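PDB 2DKN: 3-alpha-hydroxysteroid dehydrogenase from Pseudomonas sp., which catalyses the NAD-dependent oxidation of 3-alpha-hydroxysteroids to 3-oxosteroids and the reverse reduction, and belongs to the short-chain dehydrogenase family with a Rossmann fold. Local coordinates for residues V181-V186 against R218-A223; V85-V90 against A130-D135; A5-A10 against I29-G34; G147-A152 against P198-S203. All coordinates share one frame; numbering follows the deposited sequence.

Overall arrangement
Contact 3 comes first along the chain and joins strands 3-7 and 27-32 of the seven-stranded parallel sheet. Contact 2 follows, packing helix 79-102 against helix 126-133. Contacts 4 and 1 then interleave: 147-152 is followed by 181-186, 198-203 and 218-223. Contacts 1 and 3 reach the same sheet, with centres about 17 Å apart. Contacts 1, 2 and 3 all touch NADH, at the nicotinamide, the adenine and the adenosine ribose respectively, although the centres of contacts 1 and 2 are about 22 Å apart. Contact 4 is peripheral, about 26 Å centre to centre from contact 3. The coenzyme thus links three separate parts of one Rossmann fold.

Contact 1 (V181-V186 against R218-A223); sequences VAPGAV and REVAEA. With NAI (1,4-dihydronicotinamide adenine dinucleotide), chain C.
Val186 N, on a residue that packs against Val220 across the contact, donates to the carboxamide oxygen O7N of NADH at 2.7 Å with an N-H...O angle of 158°. The same residue takes the other end of the amide, NAI N7N reaching Val186 O at 3.2 Å. Two backbone bonds to one carboxamide should restrain its rotation. Pro183 lays its ring against one face of the dihydronicotinamide, with CB 3.7 Å from NAI C5N and CG turned toward C6N. Gly184 O comes to 3.1 Å from NAI C4N, the carbon that carries the transferable hydride.

Behind this wall stands Val220 of helix 217-228: one of its methyls meets the end of the strand, the other the loop that follows. With CG1 anti to the backbone N (chi1 176°), that branch meets Val181 CG1 at 4.0 Å and Pro183 CG at 4.1 Å. CG2 splays the other way and touches Val186 CG2 at 3.9 Å. Val181 and Val220 lie alongside each other, pointing opposite ways, while strand and helix run nearly antiparallel at 164°. Ala223 continues the apolar surface toward Val181, and also packs on Ile235 of the second subunit.

NADH is also bonded by Tyr153, Lys157 and Thr188. The Pro-Gly turn leaving strand 177-183 is characteristic of the nicotinamide site in short-chain dehydrogenases.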
# COMPACT_ATOMS: atom_id res chain seq x y z
N VAL A 181 6.91 -0.10 2.29
CA VAL A 181 6.32 1.11 1.73
C VAL A 181 7.11 1.44 0.47
O VAL A 181 8.34 1.41 0.48
CB VAL A 181 6.34 2.27 2.77
CG1 VAL A 181 6.04 3.58 2.12
CG2 VAL A 181 5.29 1.98 3.87
N ALA A 182 6.40 1.71 -0.61
CA ALA A 182 7.03 1.99 -1.89
C ALA A 182 6.70 3.41 -2.34
O ALA A 182 5.66 3.67 -2.97
CB ALA A 182 6.60 0.95 -2.94
N PRO A 183 7.59 4.36 -2.00
CA PRO A 183 7.36 5.75 -2.40
C PRO A 183 7.59 5.96 -3.89
O PRO A 183 8.37 5.22 -4.51
CB PRO A 183 8.41 6.54 -1.59
CG PRO A 183 8.95 5.58 -0.56
CD PRO A 183 8.79 4.20 -1.17
N GLY A 184 6.89 6.94 -4.46
CA GLY A 184 7.23 7.48 -5.76
C GLY A 184 8.11 8.66 -5.37
O GLY A 184 8.80 8.60 -4.34
N ALA A 185 8.12 9.70 -6.18
CA ALA A 185 9.01 10.84 -5.90
C ALA A 185 8.73 11.53 -4.57
O ALA A 185 7.59 11.84 -4.27
CB ALA A 185 8.89 11.85 -7.03
N VAL A 186 9.77 11.77 -3.77
CA VAL A 186 9.59 12.48 -2.52
C VAL A 186 10.70 13.52 -2.24
O VAL A 186 11.82 13.29 -2.66
CB VAL A 186 9.82 11.48 -1.32
CG1 VAL A 186 9.44 12.12 0.03
CG2 VAL A 186 9.10 10.13 -1.50
N ARG A 218 7.09 13.74 5.26
CA ARG A 218 6.16 13.42 6.33
C ARG A 218 5.00 12.54 5.84
O ARG A 218 4.45 11.76 6.62
CB ARG A 218 5.63 14.70 6.96
CG ARG A 218 4.44 14.54 7.88
CD ARG A 218 4.80 14.10 9.26
NE ARG A 218 3.68 14.32 10.17
CZ ARG A 218 3.73 15.05 11.28
NH1 ARG A 218 2.64 15.18 12.03
NH2 ARG A 218 4.88 15.62 11.65
N GLU A 219 4.60 12.68 4.57
CA GLU A 219 3.48 11.89 4.03
C GLU A 219 3.88 10.41 3.94
O GLU A 219 3.08 9.50 4.22
CB GLU A 219 3.04 12.41 2.66
CG GLU A 219 2.52 13.83 2.73
CD GLU A 219 2.08 14.35 1.40
OE1 GLU A 219 0.86 14.32 1.17
OE2 GLU A 219 2.93 14.77 0.60
N VAL A 220 5.13 10.16 3.57
CA VAL A 220 5.65 8.79 3.59
C VAL A 220 5.79 8.30 5.03
O VAL A 220 5.43 7.17 5.33
CB VAL A 220 6.97 8.66 2.82
CG1 VAL A 220 7.52 7.22 2.96
CG2 VAL A 220 6.74 9.00 1.34
N ALA A 221 6.29 9.17 5.92
CA ALA A 221 6.41 8.81 7.32
C ALA A 221 5.07 8.38 7.93
O ALA A 221 5.02 7.43 8.73
CB ALA A 221 7.00 9.98 8.10
N GLU A 222 3.99 9.05 7.54
CA GLU A 222 2.66 8.72 8.10
C GLU A 222 2.25 7.33 7.69
O GLU A 222 1.70 6.59 8.47
CB GLU A 222 1.59 9.71 7.65
CG GLU A 222 1.70 11.09 8.29
CD GLU A 222 1.09 11.17 9.66
OE1 GLU A 222 0.93 12.32 10.15
OE2 GLU A 222 0.77 10.12 10.26
N ALA A 223 2.51 6.97 6.43
CA ALA A 223 2.22 5.60 5.97
C ALA A 223 3.06 4.56 6.73
O ALA A 223 2.56 3.48 7.13
CB ALA A 223 2.45 5.49 4.50
PA NAI C . 17.87 10.91 2.04
O1A NAI C . 19.17 10.89 1.34
O2A NAI C . 17.33 12.22 2.45
O5B NAI C . 17.95 9.98 3.34
C5B NAI C . 18.57 8.73 3.30
C4B NAI C . 19.39 8.59 4.58
O4B NAI C . 19.99 7.32 4.49
C3B NAI C . 20.50 9.64 4.70
O3B NAI C . 20.52 10.22 5.99
C2B NAI C . 21.74 8.79 4.50
O2B NAI C . 22.89 9.27 5.17
C1B NAI C . 21.29 7.41 5.00
N9A NAI C . 22.24 6.45 4.42
C8A NAI C . 22.56 6.28 3.09
N7A NAI C . 23.54 5.34 3.02
C5A NAI C . 23.86 4.94 4.29
C6A NAI C . 24.80 4.04 4.81
N6A NAI C . 25.74 3.45 4.05
N1A NAI C . 24.85 3.87 6.18
C2A NAI C . 24.02 4.57 7.03
N3A NAI C . 23.10 5.46 6.52
C4A NAI C . 23.04 5.65 5.17
O3 NAI C . 16.88 10.12 1.05
PN NAI C . 15.33 9.73 1.29
O1N NAI C . 14.86 10.07 2.64
O2N NAI C . 14.60 10.27 0.14
O5D NAI C . 15.44 8.13 1.13
C5D NAI C . 14.97 7.26 2.15
C4D NAI C . 14.61 5.95 1.46
O4D NAI C . 13.54 6.20 0.56
C3D NAI C . 15.75 5.38 0.61
O3D NAI C . 15.74 3.97 0.77
C2D NAI C . 15.30 5.68 -0.82
O2D NAI C . 15.77 4.71 -1.72
C1D NAI C . 13.78 5.59 -0.68
N1N NAI C . 13.05 6.28 -1.78
C2N NAI C . 13.21 7.63 -1.95
C3N NAI C . 12.52 8.28 -2.96
C7N NAI C . 12.64 9.77 -3.12
O7N NAI C . 12.04 10.31 -4.25
N7N NAI C . 13.29 10.53 -2.22
C4N NAI C . 11.65 7.55 -3.81
C5N NAI C . 11.47 6.17 -3.59
C6N NAI C . 12.19 5.56 -2.57

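Contact 2 (V85-V90 against A130-D135); sequences VNYFGV and AMLAGD. With NAI (1,4-dihydronicotinamide adenine dinucleotide), chain C.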
# COMPACT_ATOMS: atom_id res chain seq x y z
N VAL A 85 24.03 -1.13 0.23
CA VAL A 85 23.21 -0.37 1.19
C VAL A 85 21.74 -0.75 1.03
O VAL A 85 21.08 -1.10 2.01
CB VAL A 85 23.35 1.16 1.04
CG1 VAL A 85 22.60 1.85 2.18
CG2 VAL A 85 24.78 1.55 1.12
N ASN A 86 21.22 -0.66 -0.19
CA ASN A 86 19.78 -0.80 -0.38
C ASN A 86 19.26 -2.19 -0.12
O ASN A 86 18.09 -2.36 0.26
CB ASN A 86 19.34 -0.37 -1.78
CG ASN A 86 19.50 1.13 -2.01
OD1 ASN A 86 19.97 1.84 -1.12
ND2 ASN A 86 19.10 1.61 -3.19
N TYR A 87 20.09 -3.20 -0.40
CA TYR A 87 19.70 -4.56 -0.10
C TYR A 87 20.29 -5.06 1.22
O TYR A 87 19.55 -5.36 2.17
CB TYR A 87 20.04 -5.55 -1.23
CG TYR A 87 19.39 -6.88 -0.98
CD1 TYR A 87 18.08 -7.14 -1.40
CD2 TYR A 87 20.06 -7.88 -0.28
CE1 TYR A 87 17.46 -8.36 -1.14
CE2 TYR A 87 19.46 -9.09 -0.02
CZ TYR A 87 18.17 -9.33 -0.45
OH TYR A 87 17.59 -10.56 -0.17
N PHE A 88 21.61 -5.14 1.29
CA PHE A 88 22.27 -5.78 2.42
C PHE A 88 22.25 -4.95 3.70
O PHE A 88 22.22 -5.51 4.80
CB PHE A 88 23.68 -6.26 2.03
CG PHE A 88 23.65 -7.41 1.08
CD1 PHE A 88 23.40 -8.70 1.54
CD2 PHE A 88 23.80 -7.20 -0.29
CE1 PHE A 88 23.32 -9.76 0.65
CE2 PHE A 88 23.74 -8.27 -1.18
CZ PHE A 88 23.50 -9.53 -0.71
N GLY A 89 22.24 -3.62 3.58
CA GLY A 89 22.02 -2.76 4.77
C GLY A 89 20.64 -2.95 5.43
O GLY A 89 20.43 -2.65 6.61
N VAL A 90 19.68 -3.39 4.63
CA VAL A 90 18.36 -3.73 5.12
C VAL A 90 18.35 -5.16 5.65
O VAL A 90 17.98 -5.43 6.80
CB VAL A 90 17.29 -3.61 3.99
CG1 VAL A 90 15.92 -4.14 4.48
CG2 VAL A 90 17.22 -2.16 3.48
N ALA A 130 21.38 -12.98 -7.04
CA ALA A 130 22.48 -13.00 -6.08
C ALA A 130 22.09 -12.34 -4.77
O ALA A 130 22.46 -12.78 -3.69
CB ALA A 130 23.71 -12.33 -6.69
N MET A 131 21.35 -11.24 -4.87
CA MET A 131 20.81 -10.61 -3.67
C MET A 131 19.93 -11.57 -2.89
O MET A 131 20.13 -11.74 -1.70
CB MET A 131 20.06 -9.32 -4.02
CG MET A 131 21.03 -8.17 -4.22
SD MET A 131 20.27 -6.58 -4.58
CE MET A 131 20.31 -6.57 -6.38
N LEU A 132 18.97 -12.19 -3.57
CA LEU A 132 18.02 -13.06 -2.86
C LEU A 132 18.71 -14.31 -2.30
O LEU A 132 18.26 -14.86 -1.29
CB LEU A 132 16.84 -13.43 -3.76
CG LEU A 132 15.86 -12.29 -4.07
CD1 LEU A 132 14.89 -12.77 -5.15
CD2 LEU A 132 15.13 -11.90 -2.79
N ALA A 133 19.80 -14.74 -2.93
CA ALA A 133 20.65 -15.83 -2.40
C ALA A 133 21.53 -15.38 -1.22
O ALA A 133 22.11 -16.20 -0.50
CB ALA A 133 21.52 -16.41 -3.53
N GLY A 134 21.62 -14.07 -1.01
CA GLY A 134 22.42 -13.53 0.09
C GLY A 134 23.91 -13.48 -0.19
O GLY A 134 24.69 -13.26 0.72
N ASP A 135 24.28 -13.64 -1.47
CA ASP A 135 25.70 -13.65 -1.88
C ASP A 135 26.13 -12.24 -2.22
O ASP A 135 26.02 -11.81 -3.38
CB ASP A 135 25.91 -14.57 -3.09
CG ASP A 135 27.38 -14.79 -3.41
OD1 ASP A 135 28.22 -13.99 -2.97
OD2 ASP A 135 27.70 -15.76 -4.12
PA NAI C . 17.87 10.91 2.04
O1A NAI C . 19.17 10.89 1.34
O2A NAI C . 17.33 12.22 2.45
O5B NAI C . 17.95 9.98 3.34
C5B NAI C . 18.57 8.73 3.30
C4B NAI C . 19.39 8.59 4.58
O4B NAI C . 19.99 7.32 4.49
C3B NAI C . 20.50 9.64 4.70
O3B NAI C . 20.52 10.22 5.99
C2B NAI C . 21.74 8.79 4.50
O2B NAI C . 22.89 9.27 5.17
C1B NAI C . 21.29 7.41 5.00
N9A NAI C . 22.24 6.45 4.42
C8A NAI C . 22.56 6.28 3.09
N7A NAI C . 23.54 5.34 3.02
C5A NAI C . 23.86 4.94 4.29
C6A NAI C . 24.80 4.04 4.81
N6A NAI C . 25.74 3.45 4.05
N1A NAI C . 24.85 3.87 6.18
C2A NAI C . 24.02 4.57 7.03
N3A NAI C . 23.10 5.46 6.52
C4A NAI C . 23.04 5.65 5.17
O3 NAI C . 16.88 10.12 1.05
PN NAI C . 15.33 9.73 1.29
O1N NAI C . 14.86 10.07 2.64
O2N NAI C . 14.60 10.27 0.14
O5D NAI C . 15.44 8.13 1.13
C5D NAI C . 14.97 7.26 2.15
C4D NAI C . 14.61 5.95 1.46
O4D NAI C . 13.54 6.20 0.56
C3D NAI C . 15.75 5.38 0.61
O3D NAI C . 15.74 3.97 0.77
C2D NAI C . 15.30 5.68 -0.82
O2D NAI C . 15.77 4.71 -1.72
C1D NAI C . 13.78 5.59 -0.68
N1N NAI C . 13.05 6.28 -1.78
C2N NAI C . 13.21 7.63 -1.95
C3N NAI C . 12.52 8.28 -2.96
C7N NAI C . 12.64 9.77 -3.12
O7N NAI C . 12.04 10.31 -4.25
N7N NAI C . 13.29 10.53 -2.22
C4N NAI C . 11.65 7.55 -3.81
C5N NAI C . 11.47 6.17 -3.59
C6N NAI C . 12.19 5.56 -2.57
O HOH W 1 19.00 -12.40 0.98
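Met131 lies over one face of the Tyr87 ring, and this aromatic packing dominates the contact. Its CB stands 3.8 Å from the ring centroid and only 3° off the normal, a CH-pi contact. Further along, the chain, extended through chi2 (-178°), carries SD to the root of the tyrosine, 3.5 Å from Tyr87 CB. SD is 4.4 Å from the ring centroid, approaching obliquely in a Met-aromatic contact.

Phe88 extends the packing. Its CE2 reaches Met131 CG at 4.1 Å, while CE1 approaches Gly134 O at 3.8 Å. The two rings of 85-90 also pack on each other, Tyr87 CD2 sitting over the centre of the Phe88 face.

Polar bridging passes through one water, in the plane of the Tyr87 ring at its edge. It lies 2.6 Å from Tyr87 OH and donates to Met131 O at 3.0 Å, tying the phenol to the end of the opposing helix. There Gly134, with positive phi, closes helix 126-133 in a Schellman motif, and Asp135 caps the start of helix 136-146.

Tyr87 also leans on Ala159 and Leu163 of helix 149-166, and Met131 on Ala139 of helix 136-146. On the far side of helix 79-102, Val85 meets the adenine of NADH.

Contact 3 (A5-A10 against I29-G34); sequences AITGSA and IGIDRG. With NAI (1,4-dihydronicotinamide adenine dinucleotide), chain C.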
# COMPACT_ATOMS: atom_id res chain seq x y z
N ALA A 5 13.59 1.54 16.15
CA ALA A 5 14.84 1.87 15.47
C ALA A 5 14.57 2.29 14.04
O ALA A 5 13.76 1.67 13.34
CB ALA A 5 15.77 0.67 15.48
N ILE A 6 15.27 3.33 13.58
CA ILE A 6 15.08 3.84 12.21
C ILE A 6 16.45 4.03 11.55
O ILE A 6 17.24 4.87 12.01
CB ILE A 6 14.40 5.22 12.21
CG1 ILE A 6 13.01 5.17 12.85
CG2 ILE A 6 14.29 5.77 10.75
CD1 ILE A 6 12.34 6.59 12.90
N THR A 7 16.75 3.25 10.51
CA THR A 7 17.97 3.53 9.75
C THR A 7 17.68 4.65 8.77
O THR A 7 16.56 4.77 8.28
CB THR A 7 18.49 2.31 8.97
OG1 THR A 7 17.63 2.05 7.84
CG2 THR A 7 18.59 1.07 9.90
N GLY A 8 18.69 5.49 8.52
CA GLY A 8 18.52 6.67 7.67
C GLY A 8 17.79 7.83 8.34
O GLY A 8 17.15 8.65 7.68
N SER A 9 17.91 7.92 9.66
CA SER A 9 17.18 8.89 10.46
C SER A 9 17.67 10.34 10.31
O SER A 9 17.02 11.25 10.83
CB SER A 9 17.29 8.51 11.95
OG SER A 9 18.65 8.42 12.34
N ALA A 10 18.82 10.56 9.66
CA ALA A 10 19.44 11.90 9.68
C ALA A 10 18.91 12.82 8.59
O ALA A 10 19.20 14.03 8.59
CB ALA A 10 20.99 11.79 9.55
N ILE A 29 15.39 5.22 18.13
CA ILE A 29 16.82 4.99 18.06
C ILE A 29 17.26 5.22 16.61
O ILE A 29 16.89 4.46 15.73
CB ILE A 29 17.18 3.56 18.49
CG1 ILE A 29 16.76 3.33 19.96
CG2 ILE A 29 18.66 3.31 18.27
CD1 ILE A 29 16.67 1.86 20.34
N GLY A 30 18.01 6.29 16.36
CA GLY A 30 18.36 6.63 14.97
C GLY A 30 19.70 6.04 14.58
O GLY A 30 20.64 6.05 15.37
N ILE A 31 19.79 5.50 13.36
CA ILE A 31 21.05 4.97 12.83
C ILE A 31 21.31 5.65 11.48
O ILE A 31 20.43 5.68 10.62
CB ILE A 31 20.98 3.43 12.58
CG1 ILE A 31 20.54 2.67 13.85
CG2 ILE A 31 22.32 2.90 12.01
CD1 ILE A 31 19.05 2.37 13.88
N ASP A 32 22.49 6.24 11.31
CA ASP A 32 22.81 6.86 10.04
C ASP A 32 24.34 6.93 9.93
O ASP A 32 25.02 6.51 10.86
CB ASP A 32 22.20 8.25 9.97
CG ASP A 32 21.88 8.69 8.54
OD1 ASP A 32 20.67 8.80 8.21
OD2 ASP A 32 22.83 8.91 7.75
N ARG A 33 24.85 7.46 8.83
CA ARG A 33 26.32 7.62 8.66
C ARG A 33 26.89 8.56 9.70
O ARG A 33 28.03 8.41 10.14
CB ARG A 33 26.65 8.16 7.26
CG ARG A 33 26.42 7.13 6.14
CD ARG A 33 26.67 7.76 4.78
NE ARG A 33 25.68 8.80 4.46
CZ ARG A 33 25.84 9.72 3.52
NH1 ARG A 33 24.87 10.61 3.29
NH2 ARG A 33 26.98 9.78 2.82
N GLY A 34 26.08 9.55 10.07
CA GLY A 34 26.46 10.55 11.05
C GLY A 34 25.19 11.24 11.51
O GLY A 34 24.09 10.96 10.97
PA NAI C . 17.87 10.91 2.04
O1A NAI C . 19.17 10.89 1.34
O2A NAI C . 17.33 12.22 2.45
O5B NAI C . 17.95 9.98 3.34
C5B NAI C . 18.57 8.73 3.30
C4B NAI C . 19.39 8.59 4.58
O4B NAI C . 19.99 7.32 4.49
C3B NAI C . 20.50 9.64 4.70
O3B NAI C . 20.52 10.22 5.99
C2B NAI C . 21.74 8.79 4.50
O2B NAI C . 22.89 9.27 5.17
C1B NAI C . 21.29 7.41 5.00
N9A NAI C . 22.24 6.45 4.42
C8A NAI C . 22.56 6.28 3.09
N7A NAI C . 23.54 5.34 3.02
C5A NAI C . 23.86 4.94 4.29
C6A NAI C . 24.80 4.04 4.81
N6A NAI C . 25.74 3.45 4.05
N1A NAI C . 24.85 3.87 6.18
C2A NAI C . 24.02 4.57 7.03
N3A NAI C . 23.10 5.46 6.52
C4A NAI C . 23.04 5.65 5.17
O3 NAI C . 16.88 10.12 1.05
PN NAI C . 15.33 9.73 1.29
O1N NAI C . 14.86 10.07 2.64
O2N NAI C . 14.60 10.27 0.14
O5D NAI C . 15.44 8.13 1.13
C5D NAI C . 14.97 7.26 2.15
C4D NAI C . 14.61 5.95 1.46
O4D NAI C . 13.54 6.20 0.56
C3D NAI C . 15.75 5.38 0.61
O3D NAI C . 15.74 3.97 0.77
C2D NAI C . 15.30 5.68 -0.82
O2D NAI C . 15.77 4.71 -1.72
C1D NAI C . 13.78 5.59 -0.68
N1N NAI C . 13.05 6.28 -1.78
C2N NAI C . 13.21 7.63 -1.95
C3N NAI C . 12.52 8.28 -2.96
C7N NAI C . 12.64 9.77 -3.12
O7N NAI C . 12.04 10.31 -4.25
N7N NAI C . 13.29 10.53 -2.22
C4N NAI C . 11.65 7.55 -3.81
C5N NAI C . 11.47 6.17 -3.59
C6N NAI C . 12.19 5.56 -2.57
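Asp32 OD1 accepts from Ala10 N at 2.9 Å. An adenosine ribose hydroxyl of NADH, NAI O3B, also donates to Asp32 OD1, at 2.6 Å. The amide comes from above the carboxylate plane, 45° out of it. The other oxygen, Asp32 OD2, takes the second ribose hydroxyl, NAI O2B, also at 2.6 Å, and is steadied by the backbone of Arg33, whose N donates to it. Arg33 turns its guanidinium edge to the same hydroxyl, with NE at 2.9 Å and NH1 at 3.0 Å from NAI O2B, and probably helps to balance the carboxylate charge.

An aspartate at the end of the second strand, holding both ribose hydroxyls, is a textbook feature of NAD(H)-preferring Rossmann folds. Strand 3-7, helix 12-23 and strand 27-32 form the first beta-alpha-beta crossover, and Thr7-Gly8 begins the TGxxxGxG motif of short-chain dehydrogenases. Gly8 CA comes close against the ribose oxygen NAI O4B, at 3.6 Å.

Behind the site the strands pair in parallel. Ile6 N bonds to Ile29 O and Ile31 N to Ile6 O, and Gly8 N continues to Ile31 O.

Ile31 CD1 packs on Ala5 CB at 4.0 Å, on the face that carries Ile29 and is covered by helix 45-59. Ile6 faces the other way, onto Leu17 and Leu21 of helix 12-23.

Contact 4 (G147-A152 against P198-S203); sequences GQTHLA and PRYGES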
# COMPACT_ATOMS: atom_id res chain seq x y z
N GLY A 147 26.60 -2.28 -14.98
CA GLY A 147 27.08 -0.96 -15.40
C GLY A 147 26.37 0.37 -15.17
O GLY A 147 26.91 1.43 -15.50
N GLN A 148 25.16 0.34 -14.62
CA GLN A 148 24.41 1.58 -14.48
C GLN A 148 23.71 1.65 -13.14
O GLN A 148 22.99 0.73 -12.78
CB GLN A 148 23.40 1.71 -15.60
CG GLN A 148 24.04 1.86 -16.97
CD GLN A 148 23.02 1.99 -18.06
OE1 GLN A 148 22.91 1.13 -18.94
NE2 GLN A 148 22.23 3.06 -18.00
N THR A 149 23.90 2.75 -12.42
CA THR A 149 23.35 2.83 -11.08
C THR A 149 21.82 2.69 -11.05
O THR A 149 21.28 2.15 -10.08
CB THR A 149 23.74 4.13 -10.36
OG1 THR A 149 23.37 5.23 -11.19
CG2 THR A 149 25.25 4.16 -10.09
N HIS A 150 21.13 3.16 -12.09
CA HIS A 150 19.67 3.03 -12.08
C HIS A 150 19.20 1.57 -12.09
O HIS A 150 18.12 1.28 -11.58
CB HIS A 150 18.99 3.86 -13.19
CG HIS A 150 18.89 3.17 -14.52
ND1 HIS A 150 19.88 3.25 -15.47
CD2 HIS A 150 17.88 2.45 -15.08
CE1 HIS A 150 19.51 2.58 -16.55
NE2 HIS A 150 18.30 2.08 -16.33
N LEU A 151 19.99 0.69 -12.69
CA LEU A 151 19.67 -0.73 -12.74
C LEU A 151 19.96 -1.34 -11.40
O LEU A 151 19.21 -2.20 -10.94
CB LEU A 151 20.46 -1.45 -13.82
CG LEU A 151 20.03 -0.99 -15.22
CD1 LEU A 151 20.97 -1.53 -16.30
CD2 LEU A 151 18.61 -1.39 -15.48
N ALA A 152 21.04 -0.90 -10.76
CA ALA A 152 21.32 -1.36 -9.39
C ALA A 152 20.25 -0.84 -8.43
O ALA A 152 19.89 -1.54 -7.47
CB ALA A 152 22.70 -0.90 -8.93
N PRO A 198 23.34 15.10 -14.48
CA PRO A 198 23.49 15.09 -15.95
C PRO A 198 22.86 13.87 -16.62
O PRO A 198 22.06 14.02 -17.55
CB PRO A 198 25.01 15.06 -16.14
CG PRO A 198 25.55 15.75 -14.93
CD PRO A 198 24.61 15.37 -13.80
N ARG A 199 23.20 12.67 -16.14
CA ARG A 199 22.71 11.43 -16.74
C ARG A 199 21.21 11.17 -16.50
O ARG A 199 20.47 10.88 -17.44
CB ARG A 199 23.56 10.26 -16.25
CG ARG A 199 22.94 8.88 -16.45
CD ARG A 199 23.03 8.45 -17.90
NE ARG A 199 22.53 7.08 -18.10
CZ ARG A 199 21.26 6.78 -18.36
NH1 ARG A 199 20.34 7.73 -18.46
NH2 ARG A 199 20.90 5.50 -18.53
N TYR A 200 20.76 11.30 -15.25
CA TYR A 200 19.38 10.92 -14.88
C TYR A 200 18.34 12.03 -14.66
O TYR A 200 17.16 11.73 -14.39
CB TYR A 200 19.42 10.03 -13.63
CG TYR A 200 20.11 8.71 -13.88
CD1 TYR A 200 21.34 8.44 -13.32
CD2 TYR A 200 19.52 7.75 -14.70
CE1 TYR A 200 21.97 7.22 -13.54
CE2 TYR A 200 20.15 6.52 -14.93
CZ TYR A 200 21.37 6.27 -14.34
OH TYR A 200 22.00 5.07 -14.55
N GLY A 201 18.74 13.30 -14.75
CA GLY A 201 17.82 14.41 -14.49
C GLY A 201 16.58 14.45 -15.37
O GLY A 201 15.46 14.67 -14.88
N GLU A 202 16.76 14.27 -16.68
CA GLU A 202 15.63 14.29 -17.61
C GLU A 202 14.69 13.16 -17.28
O GLU A 202 13.47 13.34 -17.20
CB GLU A 202 16.12 14.15 -19.07
CG GLU A 202 15.02 14.34 -20.12
CD GLU A 202 14.23 13.05 -20.41
OE1 GLU A 202 14.81 11.94 -20.32
OE2 GLU A 202 13.02 13.16 -20.74
N SER A 203 15.27 11.98 -17.08
CA SER A 203 14.56 10.77 -16.66
C SER A 203 13.75 11.05 -15.40
O SER A 203 12.57 10.69 -15.30
CB SER A 203 15.58 9.66 -16.40
OG SER A 203 14.93 8.42 -16.18
O HOH W 2 25.26 4.84 -14.01
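Tyr200 points its hydroxyl into the first turn of helix 149-166, where His150 receives it twice. His150 N donates to Tyr200 OH at 3.2 Å with an N-H...O angle of 159°, and His150 ND1 pairs with the same oxygen at 2.9 Å. The hydroxyl lies in the plane of the imidazole at its edge, so the ring addresses it through the ND1 side. His150 CG sits between the backbone N and the carbonyl carbon (chi1 86°), which folds the imidazole back beside its own amide and lets both nitrogens converge. The side chains cross at about a right angle, and their ring planes are inclined by 64°.

Along the other side of the phenol, Thr149 OG1 passes Tyr200 CE1 at 3.4 Å, its own polar partner being Val74 O. A water accepts from Thr149 N at 3.0 Å and makes a weak bond to Tyr200 OH. Gln148 brings CB to 3.8 Å from the hydroxyl.

Arg199 curls back over its neighbour: CG lies over the centre of the Tyr200 ring and the guanidinium lays one face on Tyr200 CE2. Its NH2 comes obliquely to 3.8 Å from His150 CE1.

One tyrosine oxygen therefore joins the residues just ahead of helix 201-205 to the start of helix 149-166 through several polar partners, and the nearby arginine charge would probably disfavour a protonated imidazole on His150.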